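Local coordinates for MHC class I antigen (Ctenopharyngodon idella, PDB 5H5Z), which probably presents short peptides to T cells, binding them in a groove on its membrane-distal domains in complex with beta-2-microglobulin, at residues 122-127 / 152-157. Residues are numbered along the deposited sequence; the frame is centred on the assembly and turned at random.
Sequences LDKNTL and NKGYLE
Leu-122 and Leu-156 meet methyl to methyl, CD2 of the first 4.0 Å from CD1 of the second, and begin the closely packed part of this junction between a strand-ending turn and a helix. It illustrates how long side chains can pack their apolar stems inside and pair their charged ends nearer solvent. The same CD2 of Leu-122 also rests on CB of Asn-152. One step outward, the aliphatic stems of two lysines lie together, with CB of Lys-124 4.1 Å from CB of Lys-153, while CD2 of Leu-127 reaches CD of Lys-153 at 3.6 Å, the side chains crossing nearly at right angles.

On the polar side, both lysine chains bend at their last torsion (chi4 68° in Lys-124, 74° in Lys-153), turning both ammonium groups to one oxygen. OE2 of Glu-157 takes NZ of Lys-124 on its anti lone pair at 2.8 Å and NZ of Lys-153 on the syn side, tilted out of the carboxylate plane, and probably balances much of their charge. Lys-153 NZ also donates to Lys-124 O at 3.2 Å. The exposed turn beyond is held from within: OD1 of Asp-123 accepts from the backbone N of Asn-125, an Asx turn, and of Thr-126.

In this MHC class I groove, the contact ties floor strand 117-123 to wall helix 148-170; Trp-129 of strand 128-131 and Tyr-110 of strand 106-114 both touch Leu-122 and Asn-152, which also packs on the bound peptide.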
loop_
_atom_site.group_PDB
_atom_site.type_symbol
_atom_site.label_atom_id
_atom_site.label_comp_id
_atom_site.label_asym_id
_atom_site.label_seq_id
_atom_site.Cartn_x
_atom_site.Cartn_y
_atom_site.Cartn_z
ATOM N N LEU A 122 0.602 -6.709 -21.141
ATOM C CA LEU A 122 -0.222 -6.346 -22.278
ATOM C C LEU A 122 0.223 -5.028 -22.893
ATOM O O LEU A 122 0.378 -4.021 -22.195
ATOM C CB LEU A 122 -1.705 -6.255 -21.876
ATOM C CG LEU A 122 -2.717 -5.755 -22.920
ATOM C CD1 LEU A 122 -2.773 -6.680 -24.130
ATOM C CD2 LEU A 122 -4.098 -5.595 -22.298
ATOM N N ASP A 123 0.436 -5.051 -24.203
ATOM C CA ASP A 123 0.448 -3.836 -24.998
ATOM C C ASP A 123 -0.905 -3.771 -25.706
ATOM O O ASP A 123 -1.137 -4.490 -26.687
ATOM C CB ASP A 123 1.595 -3.857 -26.012
ATOM C CG ASP A 123 1.717 -2.554 -26.793
ATOM O OD1 ASP A 123 0.701 -1.850 -26.979
ATOM O OD2 ASP A 123 2.839 -2.235 -27.234
ATOM N N LYS A 124 -1.806 -2.927 -25.208
ATOM C CA LYS A 124 -3.158 -2.884 -25.779
ATOM C C LYS A 124 -3.285 -1.969 -27.009
ATOM O O LYS A 124 -4.370 -1.834 -27.583
ATOM C CB LYS A 124 -4.235 -2.613 -24.711
ATOM C CG LYS A 124 -4.315 -1.204 -24.147
ATOM C CD LYS A 124 -5.577 -1.072 -23.301
ATOM C CE LYS A 124 -5.734 0.313 -22.696
ATOM N NZ LYS A 124 -6.014 1.360 -23.716
ATOM N N ASN A 125 -2.168 -1.360 -27.408
ATOM C CA ASN A 125 -2.092 -0.639 -28.677
ATOM C C ASN A 125 -1.858 -1.588 -29.851
ATOM O O ASN A 125 -2.487 -1.452 -30.901
ATOM C CB ASN A 125 -0.990 0.425 -28.638
ATOM C CG ASN A 125 -1.315 1.577 -27.703
ATOM O OD1 ASN A 125 -2.418 1.671 -27.159
ATOM N ND2 ASN A 125 -0.350 2.466 -27.517
ATOM N N THR A 126 -0.952 -2.547 -29.663
ATOM C CA THR A 126 -0.599 -3.508 -30.708
ATOM C C THR A 126 -1.320 -4.845 -30.541
ATOM O O THR A 126 -1.181 -5.738 -31.383
ATOM C CB THR A 126 0.920 -3.771 -30.753
ATOM O OG1 THR A 126 1.380 -4.150 -29.449
ATOM C CG2 THR A 126 1.672 -2.528 -31.217
ATOM N N LEU A 127 -2.082 -4.974 -29.455
ATOM C CA LEU A 127 -2.796 -6.212 -29.126
ATOM C C LEU A 127 -1.847 -7.409 -29.068
ATOM O O LEU A 127 -2.127 -8.483 -29.609
ATOM C CB LEU A 127 -3.961 -6.455 -30.100
ATOM C CG LEU A 127 -5.157 -5.509 -29.953
ATOM C CD1 LEU A 127 -6.057 -5.567 -31.178
ATOM C CD2 LEU A 127 -5.936 -5.838 -28.688
ATOM N N ASN A 152 -8.904 -8.711 -23.009
ATOM C CA ASN A 152 -8.389 -7.884 -21.932
ATOM C C ASN A 152 -8.551 -6.394 -22.226
ATOM O O ASN A 152 -8.991 -5.642 -21.361
ATOM C CB ASN A 152 -6.913 -8.214 -21.675
ATOM C CG ASN A 152 -6.709 -9.527 -20.928
ATOM O OD1 ASN A 152 -5.591 -9.835 -20.544
ATOM N ND2 ASN A 152 -7.780 -10.296 -20.709
ATOM N N LYS A 153 -8.199 -5.977 -23.443
ATOM C CA LYS A 153 -8.436 -4.599 -23.901
ATOM C C LYS A 153 -9.919 -4.222 -23.831
ATOM O O LYS A 153 -10.263 -3.126 -23.365
ATOM C CB LYS A 153 -7.886 -4.399 -25.318
ATOM C CG LYS A 153 -8.151 -3.031 -25.933
ATOM C CD LYS A 153 -7.790 -3.032 -27.411
ATOM C CE LYS A 153 -8.191 -1.742 -28.109
ATOM N NZ LYS A 153 -7.296 -0.605 -27.754
ATOM N N GLY A 154 -10.791 -5.124 -24.288
ATOM C CA GLY A 154 -12.236 -4.913 -24.187
ATOM C C GLY A 154 -12.676 -4.672 -22.753
ATOM O O GLY A 154 -13.422 -3.727 -22.467
ATOM N N TYR A 155 -12.211 -5.531 -21.846
ATOM C CA TYR A 155 -12.485 -5.362 -20.423
ATOM C C TYR A 155 -11.977 -4.020 -19.877
ATOM O O TYR A 155 -12.713 -3.297 -19.193
ATOM C CB TYR A 155 -11.899 -6.517 -19.594
ATOM C CG TYR A 155 -11.953 -6.222 -18.113
ATOM C CD1 TYR A 155 -13.122 -6.447 -17.379
ATOM C CD2 TYR A 155 -10.854 -5.658 -17.453
ATOM C CE1 TYR A 155 -13.187 -6.144 -16.030
ATOM C CE2 TYR A 155 -10.912 -5.347 -16.108
ATOM C CZ TYR A 155 -12.075 -5.597 -15.401
ATOM O OH TYR A 155 -12.124 -5.296 -14.063
ATOM N N LEU A 156 -10.718 -3.695 -20.166
ATOM C CA LEU A 156 -10.098 -2.486 -19.604
ATOM C C LEU A 156 -10.779 -1.196 -20.054
ATOM O O LEU A 156 -10.988 -0.279 -19.255
ATOM C CB LEU A 156 -8.606 -2.427 -19.954
ATOM C CG LEU A 156 -7.680 -3.442 -19.279
ATOM C CD1 LEU A 156 -6.278 -3.327 -19.864
ATOM C CD2 LEU A 156 -7.650 -3.264 -17.768
ATOM N N GLU A 157 -11.113 -1.127 -21.335
ATOM C CA GLU A 157 -11.643 0.098 -21.927
ATOM C C GLU A 157 -13.152 0.248 -21.753
ATOM O O GLU A 157 -13.682 1.350 -21.878
ATOM C CB GLU A 157 -11.259 0.186 -23.405
ATOM C CG GLU A 157 -9.754 0.263 -23.619
ATOM C CD GLU A 157 -9.349 0.358 -25.076
ATOM O OE1 GLU A 157 -10.221 0.271 -25.960
ATOM O OE2 GLU A 157 -8.140 0.524 -25.336
#